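Local coordinates for protein glucose-6-phosphate isomerase (Chlamydia trachomatis D/UW-3/CX, PDB 6OTU) that catalyses the reversible isomerisation of glucose-6-phosphate to fructose-6-phosphate, and is seen here as a dimer with the sugar phosphate bound, at residues G158-G163 and A347-Q351; G353-K359 and T372-I376. All coordinates share one frame; numbering follows the deposited sequence.

Contact 1: G158-G163 and A347-Q351; sequences GGSELG and AHLQQ. With G6Q (glucose-6-phosphate), chain E.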
ATOM      1  N   GLY A 158     -10.865   5.699  -8.699  1.00 31.39           N
ATOM      2  CA  GLY A 158     -11.005   6.468  -7.467  1.00 32.66           C
ATOM      3  C   GLY A 158     -12.132   5.935  -6.599  1.00 36.14           C
ATOM      4  O   GLY A 158     -12.240   4.729  -6.362  1.00 31.24           O
ATOM      5  N   GLY A 159     -13.003   6.839  -6.133  1.00 38.84           N
ATOM      6  CA  GLY A 159     -14.154   6.429  -5.341  1.00 40.13           C
ATOM      7  C   GLY A 159     -15.078   5.452  -6.050  1.00 37.83           C
ATOM      8  O   GLY A 159     -15.802   4.698  -5.390  1.00 35.11           O
ATOM      9  N   SER A 160     -15.064   5.440  -7.381  1.00 35.63           N
ATOM     10  CA  SER A 160     -15.880   4.504  -8.148  1.00 36.54           C
ATOM     11  C   SER A 160     -15.303   3.095  -8.218  1.00 38.12           C
ATOM     12  O   SER A 160     -15.990   2.207  -8.737  1.00 38.42           O
ATOM     13  CB  SER A 160     -16.117   5.028  -9.574  1.00 35.63           C
ATOM     14  OG  SER A 160     -16.896   6.222  -9.571  1.00 37.54           O
ATOM     15  N   GLU A 161     -14.084   2.860  -7.715  1.00 35.64           N
ATOM     16  CA  GLU A 161     -13.492   1.524  -7.725  1.00 35.65           C
ATOM     17  C   GLU A 161     -13.095   1.016  -6.346  1.00 38.55           C
ATOM     18  O   GLU A 161     -13.411  -0.130  -6.001  1.00 42.88           O
ATOM     19  CB  GLU A 161     -12.255   1.492  -8.634  1.00 39.15           C
ATOM     20  CG  GLU A 161     -11.563   0.121  -8.642  1.00 44.69           C
ATOM     21  CD  GLU A 161     -10.046   0.194  -8.698  1.00 53.82           C
ATOM     22  OE1 GLU A 161      -9.465   1.209  -8.261  1.00 59.50           O
ATOM     23  OE2 GLU A 161      -9.430  -0.780  -9.182  1.00 60.48           O
ATOM     24  N   LEU A 162     -12.399   1.831  -5.547  1.00 35.80           N
ATOM     25  CA  LEU A 162     -11.638   1.297  -4.417  1.00 36.37           C
ATOM     26  C   LEU A 162     -12.550   0.759  -3.322  1.00 40.13           C
ATOM     27  O   LEU A 162     -12.298  -0.324  -2.784  1.00 39.50           O
ATOM     28  CB  LEU A 162     -10.698   2.365  -3.857  1.00 38.77           C
ATOM     29  CG  LEU A 162      -9.353   2.497  -4.555  1.00 45.78           C
ATOM     30  CD1 LEU A 162      -8.326   3.050  -3.594  1.00 45.54           C
ATOM     31  CD2 LEU A 162      -8.932   1.147  -5.072  1.00 49.42           C
ATOM     32  N   GLY A 163     -13.614   1.493  -2.985  1.00 38.35           N
ATOM     33  CA  GLY A 163     -14.570   1.055  -1.995  1.00 32.53           C
ATOM     34  C   GLY A 163     -15.282  -0.229  -2.387  1.00 36.16           C
ATOM     35  O   GLY A 163     -15.272  -1.217  -1.641  1.00 32.80           O
ATOM     36  N   ALA A 347      -6.027   0.286   1.195  1.00 27.80           N
ATOM     37  CA  ALA A 347      -5.952   1.171   0.042  1.00 27.81           C
ATOM     38  C   ALA A 347      -7.167   2.087  -0.015  1.00 35.43           C
ATOM     39  O   ALA A 347      -7.038   3.289  -0.280  1.00 39.35           O
ATOM     40  CB  ALA A 347      -5.829   0.355  -1.246  1.00 28.01           C
ATOM     41  N   HIS A 348      -8.351   1.544   0.281  1.00 37.74           N
ATOM     42  CA  HIS A 348      -9.555   2.363   0.302  1.00 35.89           C
ATOM     43  C   HIS A 348      -9.555   3.354   1.462  1.00 33.96           C
ATOM     44  O   HIS A 348      -9.967   4.509   1.296  1.00 34.44           O
ATOM     45  CB  HIS A 348     -10.795   1.490   0.395  1.00 34.00           C
ATOM     46  CG  HIS A 348     -12.008   2.263   0.794  1.00 38.96           C
ATOM     47  ND1 HIS A 348     -12.534   3.268   0.007  1.00 36.94           N
ATOM     48  CD2 HIS A 348     -12.775   2.214   1.911  1.00 38.45           C
ATOM     49  CE1 HIS A 348     -13.585   3.792   0.614  1.00 38.40           C
ATOM     50  NE2 HIS A 348     -13.755   3.168   1.769  1.00 39.61           N
ATOM     51  N   LEU A 349      -9.152   2.909   2.654  1.00 33.93           N
ATOM     52  CA  LEU A 349      -9.061   3.825   3.787  1.00 33.37           C
ATOM     53  C   LEU A 349      -8.106   4.969   3.476  1.00 36.54           C
ATOM     54  O   LEU A 349      -8.369   6.131   3.816  1.00 32.90           O
ATOM     55  CB  LEU A 349      -8.585   3.074   5.030  1.00 30.65           C
ATOM     56  CG  LEU A 349      -9.485   1.964   5.557  1.00 33.83           C
ATOM     57  CD1 LEU A 349      -8.890   1.320   6.807  1.00 31.18           C
ATOM     58  CD2 LEU A 349     -10.863   2.548   5.840  1.00 27.95           C
ATOM     59  N   GLN A 350      -6.977   4.646   2.844  1.00 33.19           N
ATOM     60  CA  GLN A 350      -5.998   5.662   2.482  1.00 30.71           C
ATOM     61  C   GLN A 350      -6.625   6.747   1.607  1.00 36.42           C
ATOM     62  O   GLN A 350      -6.363   7.942   1.805  1.00 34.59           O
ATOM     63  CB  GLN A 350      -4.821   4.978   1.788  1.00 27.50           C
ATOM     64  CG  GLN A 350      -3.778   5.868   1.176  1.00 28.49           C
ATOM     65  CD  GLN A 350      -2.736   5.023   0.464  1.00 32.92           C
ATOM     66  OE1 GLN A 350      -3.004   4.498  -0.611  1.00 33.04           O
ATOM     67  NE2 GLN A 350      -1.566   4.836   1.086  1.00 27.51           N
ATOM     68  N   GLN A 351      -7.475   6.359   0.647  1.00 27.73           N
ATOM     69  CA  GLN A 351      -8.185   7.369  -0.136  1.00 33.77           C
ATOM     70  C   GLN A 351      -9.178   8.134   0.730  1.00 37.63           C
ATOM     71  O   GLN A 351      -9.253   9.368   0.682  1.00 32.39           O
ATOM     72  CB  GLN A 351      -8.922   6.735  -1.313  1.00 36.76           C
ATOM     73  CG  GLN A 351      -9.990   7.690  -1.864  1.00 39.23           C
ATOM     74  CD  GLN A 351     -10.616   7.241  -3.163  1.00 46.69           C
ATOM     75  OE1 GLN A 351     -10.905   6.061  -3.347  1.00 47.95           O
ATOM     76  NE2 GLN A 351     -10.835   8.190  -4.079  1.00 45.56           N
TER
HETATM   77  C1  G6Q E 604     -13.982  10.703  -4.727  1.00 50.79           C
HETATM   78  C2  G6Q E 604     -13.119  11.515  -5.696  1.00 54.40           C
HETATM   79  C3  G6Q E 604     -12.572  10.703  -6.864  1.00 43.73           C
HETATM   80  C4  G6Q E 604     -13.637  10.282  -7.884  1.00 33.23           C
HETATM   81  C5  G6Q E 604     -12.999   9.790  -9.184  1.00 32.86           C
HETATM   82  C6  G6Q E 604     -14.011   9.199 -10.136  1.00 30.57           C
HETATM   83  O1  G6Q E 604     -14.573  11.262  -3.864  1.00 45.79           O
HETATM   84  O2  G6Q E 604     -13.837  12.637  -6.196  1.00 65.05           O
HETATM   85  O3  G6Q E 604     -11.906   9.537  -6.373  1.00 43.87           O
HETATM   86  O4  G6Q E 604     -14.449   9.241  -7.346  1.00 28.98           O
HETATM   87  O5  G6Q E 604     -12.301  10.877  -9.799  1.00 33.71           O
HETATM   88  O6  G6Q E 604     -15.029  10.207 -10.385  1.00 37.13           O
HETATM   89  P   G6Q E 604     -16.366   9.807 -11.201  1.00 39.08           P
HETATM   90  O1P G6Q E 604     -17.091   8.767 -10.362  1.00 36.08           O
HETATM   91  O2P G6Q E 604     -17.139  11.115 -11.312  1.00 46.74           O
HETATM   92  O3P G6Q E 604     -15.919   9.267 -12.544  1.00 36.59           O

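Contact 2: G353-K359 and T372-I376; sequences GMESNGK and TSPII. With G6Q (glucose-6-phosphate), chain E.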
ATOM      1  N   GLY A 353      -9.513   8.694   3.982  1.00 41.62           N
ATOM      2  CA  GLY A 353      -8.936   9.579   4.979  1.00 27.93           C
ATOM      3  C   GLY A 353      -8.088  10.697   4.405  1.00 30.25           C
ATOM      4  O   GLY A 353      -8.267  11.853   4.784  1.00 33.69           O
ATOM      5  N   MET A 354      -7.170  10.378   3.485  1.00 30.66           N
ATOM      6  CA  MET A 354      -6.262  11.403   2.964  1.00 31.42           C
ATOM      7  C   MET A 354      -6.954  12.335   1.974  1.00 37.62           C
ATOM      8  O   MET A 354      -6.625  13.527   1.906  1.00 40.37           O
ATOM      9  CB  MET A 354      -5.045  10.754   2.312  1.00 27.79           C
ATOM     10  CG  MET A 354      -4.225   9.936   3.307  1.00 27.62           C
ATOM     11  SD  MET A 354      -2.708   9.280   2.611  1.00 34.91           S
ATOM     12  CE  MET A 354      -1.751  10.773   2.464  1.00 27.67           C
ATOM     13  N   GLU A 355      -7.881  11.819   1.164  1.00 32.84           N
ATOM     14  CA  GLU A 355      -8.606  12.718   0.270  1.00 31.35           C
ATOM     15  C   GLU A 355      -9.586  13.604   1.042  1.00 34.41           C
ATOM     16  O   GLU A 355      -9.776  14.780   0.696  1.00 29.91           O
ATOM     17  CB  GLU A 355      -9.335  11.923  -0.811  1.00 28.54           C
ATOM     18  CG  GLU A 355      -9.555  12.712  -2.075  1.00 36.62           C
ATOM     19  CD  GLU A 355     -10.568  12.076  -2.966  1.00 42.71           C
ATOM     20  OE1 GLU A 355     -10.920  12.702  -3.976  1.00 45.79           O
ATOM     21  OE2 GLU A 355     -11.020  10.953  -2.659  1.00 49.99           O
ATOM     22  N   SER A 356     -10.219  13.064   2.089  1.00 28.62           N
ATOM     23  CA  SER A 356     -11.142  13.877   2.878  1.00 32.03           C
ATOM     24  C   SER A 356     -10.396  14.939   3.671  1.00 33.05           C
ATOM     25  O   SER A 356     -10.749  16.121   3.635  1.00 33.70           O
ATOM     26  CB  SER A 356     -11.957  13.002   3.835  1.00 30.71           C
ATOM     27  OG  SER A 356     -12.806  12.110   3.139  1.00 38.22           O
ATOM     28  N   ASN A 357      -9.354  14.542   4.391  1.00 31.92           N
ATOM     29  CA  ASN A 357      -8.777  15.418   5.394  1.00 32.40           C
ATOM     30  C   ASN A 357      -7.406  15.934   4.996  1.00 31.70           C
ATOM     31  O   ASN A 357      -6.748  16.605   5.801  1.00 33.14           O
ATOM     32  CB  ASN A 357      -8.764  14.700   6.750  1.00 28.73           C
ATOM     33  CG  ASN A 357     -10.183  14.435   7.251  1.00 31.69           C
ATOM     34  OD1 ASN A 357     -11.094  15.198   6.923  1.00 35.93           O
ATOM     35  ND2 ASN A 357     -10.386  13.361   8.024  1.00 28.78           N
ATOM     36  N   GLY A 358      -6.983  15.694   3.755  1.00 33.98           N
ATOM     37  CA  GLY A 358      -5.753  16.294   3.272  1.00 28.73           C
ATOM     38  C   GLY A 358      -5.969  17.739   2.875  1.00 33.18           C
ATOM     39  O   GLY A 358      -5.922  18.080   1.693  1.00 29.26           O
ATOM     40  N   LYS A 359      -6.221  18.596   3.859  1.00 32.92           N
ATOM     41  CA  LYS A 359      -6.655  19.964   3.619  1.00 32.65           C
ATOM     42  C   LYS A 359      -5.832  20.908   4.475  1.00 29.96           C
ATOM     43  O   LYS A 359      -5.263  20.507   5.495  1.00 32.18           O
ATOM     44  CB  LYS A 359      -8.138  20.146   3.940  1.00 30.00           C
ATOM     45  CG  LYS A 359      -9.044  19.135   3.261  1.00 37.78           C
ATOM     46  CD  LYS A 359      -9.158  19.439   1.763  1.00 34.96           C
ATOM     47  CE  LYS A 359      -9.838  18.305   1.019  1.00 32.49           C
ATOM     48  NZ  LYS A 359     -11.202  18.054   1.535  1.00 29.92           N
ATOM     49  N   THR A 372      -3.342  18.269   9.496  1.00 29.15           N
ATOM     50  CA  THR A 372      -4.577  17.510   9.392  1.00 38.01           C
ATOM     51  C   THR A 372      -4.303  16.038   9.091  1.00 36.26           C
ATOM     52  O   THR A 372      -3.671  15.362   9.910  1.00 30.60           O
ATOM     53  CB  THR A 372      -5.475  18.145   8.349  1.00 36.88           C
ATOM     54  OG1 THR A 372      -4.696  18.427   7.179  1.00 30.93           O
ATOM     55  CG2 THR A 372      -6.068  19.442   8.926  1.00 29.68           C
ATOM     56  N   SER A 373      -4.766  15.522   7.949  1.00 35.99           N
ATOM     57  CA  SER A 373      -4.685  14.079   7.720  1.00 35.49           C
ATOM     58  C   SER A 373      -3.241  13.595   7.822  1.00 36.42           C
ATOM     59  O   SER A 373      -2.332  14.266   7.324  1.00 28.16           O
ATOM     60  CB  SER A 373      -5.250  13.675   6.356  1.00 32.28           C
ATOM     61  OG  SER A 373      -5.206  12.257   6.229  1.00 36.61           O
ATOM     62  N   PRO A 374      -2.991  12.491   8.509  1.00 33.85           N
ATOM     63  CA  PRO A 374      -1.697  11.816   8.387  1.00 34.03           C
ATOM     64  C   PRO A 374      -1.659  10.980   7.112  1.00 37.30           C
ATOM     65  O   PRO A 374      -2.676  10.788   6.430  1.00 27.63           O
ATOM     66  CB  PRO A 374      -1.632  10.936   9.642  1.00 27.78           C
ATOM     67  CG  PRO A 374      -3.076  10.662   9.991  1.00 32.81           C
ATOM     68  CD  PRO A 374      -3.892  11.837   9.475  1.00 30.02           C
ATOM     69  N   ILE A 375      -0.451  10.502   6.782  1.00 30.89           N
ATOM     70  CA  ILE A 375      -0.323   9.472   5.759  1.00 27.46           C
ATOM     71  C   ILE A 375      -0.972   8.203   6.285  1.00 36.99           C
ATOM     72  O   ILE A 375      -0.710   7.769   7.414  1.00 32.40           O
ATOM     73  CB  ILE A 375       1.146   9.227   5.388  1.00 38.35           C
ATOM     74  CG1 ILE A 375       1.893  10.539   5.142  1.00 27.58           C
ATOM     75  CG2 ILE A 375       1.245   8.336   4.153  1.00 32.92           C
ATOM     76  CD1 ILE A 375       1.327  11.348   4.056  1.00 27.67           C
ATOM     77  N   ILE A 376      -1.857   7.625   5.494  1.00 36.07           N
ATOM     78  CA  ILE A 376      -2.482   6.361   5.848  1.00 33.32           C
ATOM     79  C   ILE A 376      -1.871   5.309   4.939  1.00 33.64           C
ATOM     80  O   ILE A 376      -1.849   5.476   3.717  1.00 31.11           O
ATOM     81  CB  ILE A 376      -4.012   6.433   5.740  1.00 36.60           C
ATOM     82  CG1 ILE A 376      -4.545   7.442   6.769  1.00 38.33           C
ATOM     83  CG2 ILE A 376      -4.643   5.060   5.974  1.00 38.72           C
ATOM     84  CD1 ILE A 376      -6.027   7.799   6.614  1.00 38.00           C
TER
HETATM   85  C1  G6Q E 604     -13.982  10.703  -4.727  1.00 50.79           C
HETATM   86  C2  G6Q E 604     -13.119  11.515  -5.696  1.00 54.40           C
HETATM   87  C3  G6Q E 604     -12.572  10.703  -6.864  1.00 43.73           C
HETATM   88  C4  G6Q E 604     -13.637  10.282  -7.884  1.00 33.23           C
HETATM   89  C5  G6Q E 604     -12.999   9.790  -9.184  1.00 32.86           C
HETATM   90  C6  G6Q E 604     -14.011   9.199 -10.136  1.00 30.57           C
HETATM   91  O1  G6Q E 604     -14.573  11.262  -3.864  1.00 45.79           O
HETATM   92  O2  G6Q E 604     -13.837  12.637  -6.196  1.00 65.05           O
HETATM   93  O3  G6Q E 604     -11.906   9.537  -6.373  1.00 43.87           O
HETATM   94  O4  G6Q E 604     -14.449   9.241  -7.346  1.00 28.98           O
HETATM   95  O5  G6Q E 604     -12.301  10.877  -9.799  1.00 33.71           O
HETATM   96  O6  G6Q E 604     -15.029  10.207 -10.385  1.00 37.13           O
HETATM   97  P   G6Q E 604     -16.366   9.807 -11.201  1.00 39.08           P
HETATM   98  O1P G6Q E 604     -17.091   8.767 -10.362  1.00 36.08           O
HETATM   99  O2P G6Q E 604     -17.139  11.115 -11.312  1.00 46.74           O
HETATM  100  O3P G6Q E 604     -15.919   9.267 -12.544  1.00 36.59           O
HETATM  101  O   HOH W   1      -7.828  11.828   8.361  1.00 36.59           O

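Contact 1: G158-G163 and A347-Q351
Gly159 and Gln351 meet around O3 of the bound glucose-6-phosphate; no hydrogen bond runs directly between the two segments, and this hydroxyl links them. Gly159 N donates to O3 at 2.9 Å with an N-H...O angle of 157°, while Gln351 NE2 reaches the same oxygen at 2.9 Å in a weaker, bent bond. Gly159 N and Gln351 NE2 lie only 3.3 Å apart, a pair of donors brought together by a shared acceptor. Gln351 spans the distance as an extended chain, its CG anti to the backbone N (chi1 163°), and its amide has a second partner in Glu355 OE2, which helps to fix its rotation. Gly158 brings its bare CA to 3.4 Å from O3, while Gly158 O accepts from the amides of both Glu161 and Leu162 and so ties down the turn into helix 162-172. From that turn Ser160 OG donates to O1P at 2.7 Å. Away from the sugar, van der Waals packing takes over. Leu162 lays its CB against Gln351 OE1, and its CD1 lies 3.6 Å from Ala347 O and 4.4 Å from Ala347 CB. Beside it, Gly163 CA sits over one face of the His348 ring, 3.9 Å from the centroid and 24° off the normal, in a CH-pi contact. Glycine-rich turns following a parallel strand, here 151-155, bind phosphosugars in SIS domains; in this isomerase the substrate, held in open-chain form, is also touched at O3, through a weak bond, by a glutamine from a helix across the cleft.

Contact 2: G353-K359 and T372-I376
Thr372 OG1 and Ser373 N converge on the C-terminal end of helix 345-357. The hydroxyl lies 2.7 Å from Lys359 O and 3.1 Å from Asn357 O, with one proton that may serve either carbonyl. Ser373 N donates to Asn357 O at 3.1 Å. The helix leaves helical geometry at Gly358, the centre of an inverse gamma turn across which Asn357 O also takes a weak bond from Lys359 N. Lys359 folds back over the same end: its NZ donates to Ser356 O, forms a salt bridge with Asp493 and makes a hydrogen bond with Asn490 O. Ser373 packs its CB against Asn357 CB, and its OG, anti to the backbone N (chi1 -177°), turns to Pro374 O at 2.9 Å. The amide of Asn357 is held chiefly by Ser491 OG, through OD1, and by Phe480 O, through ND2. Asn357 ND2 also donates to a water at 3.0 Å, which bonds Ser373 OG weakly.

Met354 reaches along the start of strand 375-377. Its SD receives a nearly straight (176°) but weak bond from Ile376 N at 3.4 Å, and the bend at chi3 (72°) brings CE to 3.5 Å from Ile375 CD1. Ile376 CD1 packs on Gly353 CA, in the place a side chain would otherwise occupy. Glu355, the probable proton donor, points the other way, toward the sugar. The contact thus joins the helix and second strand of the beta-alpha-beta unit 332-337, 345-357, 375-377, with helix 466-487 alongside and Trp377 of the second subunit against Met354 and Ile375.

In the fold
Followed from the N terminus, the chain leaves strand 151-155 of the five-stranded parallel sheet and enters 158-163, the first half of contact 1. It then passes through 183 residues before 347-351 closes that long loop. Contact 2 follows in series, neither enclosed nor crossed: 353-359 meets 372-376 after only 12 intervening residues. Helix 345-357 serves both, one part facing the glycine-rich turn and the next the edge strand 375-377 of the six-stranded mixed sheet, so the helix joins the two sheet regions. A probable hydrogen bond from Gln350 NE2 to Ile376 O links the contacts directly, and both border the substrate and the second subunit.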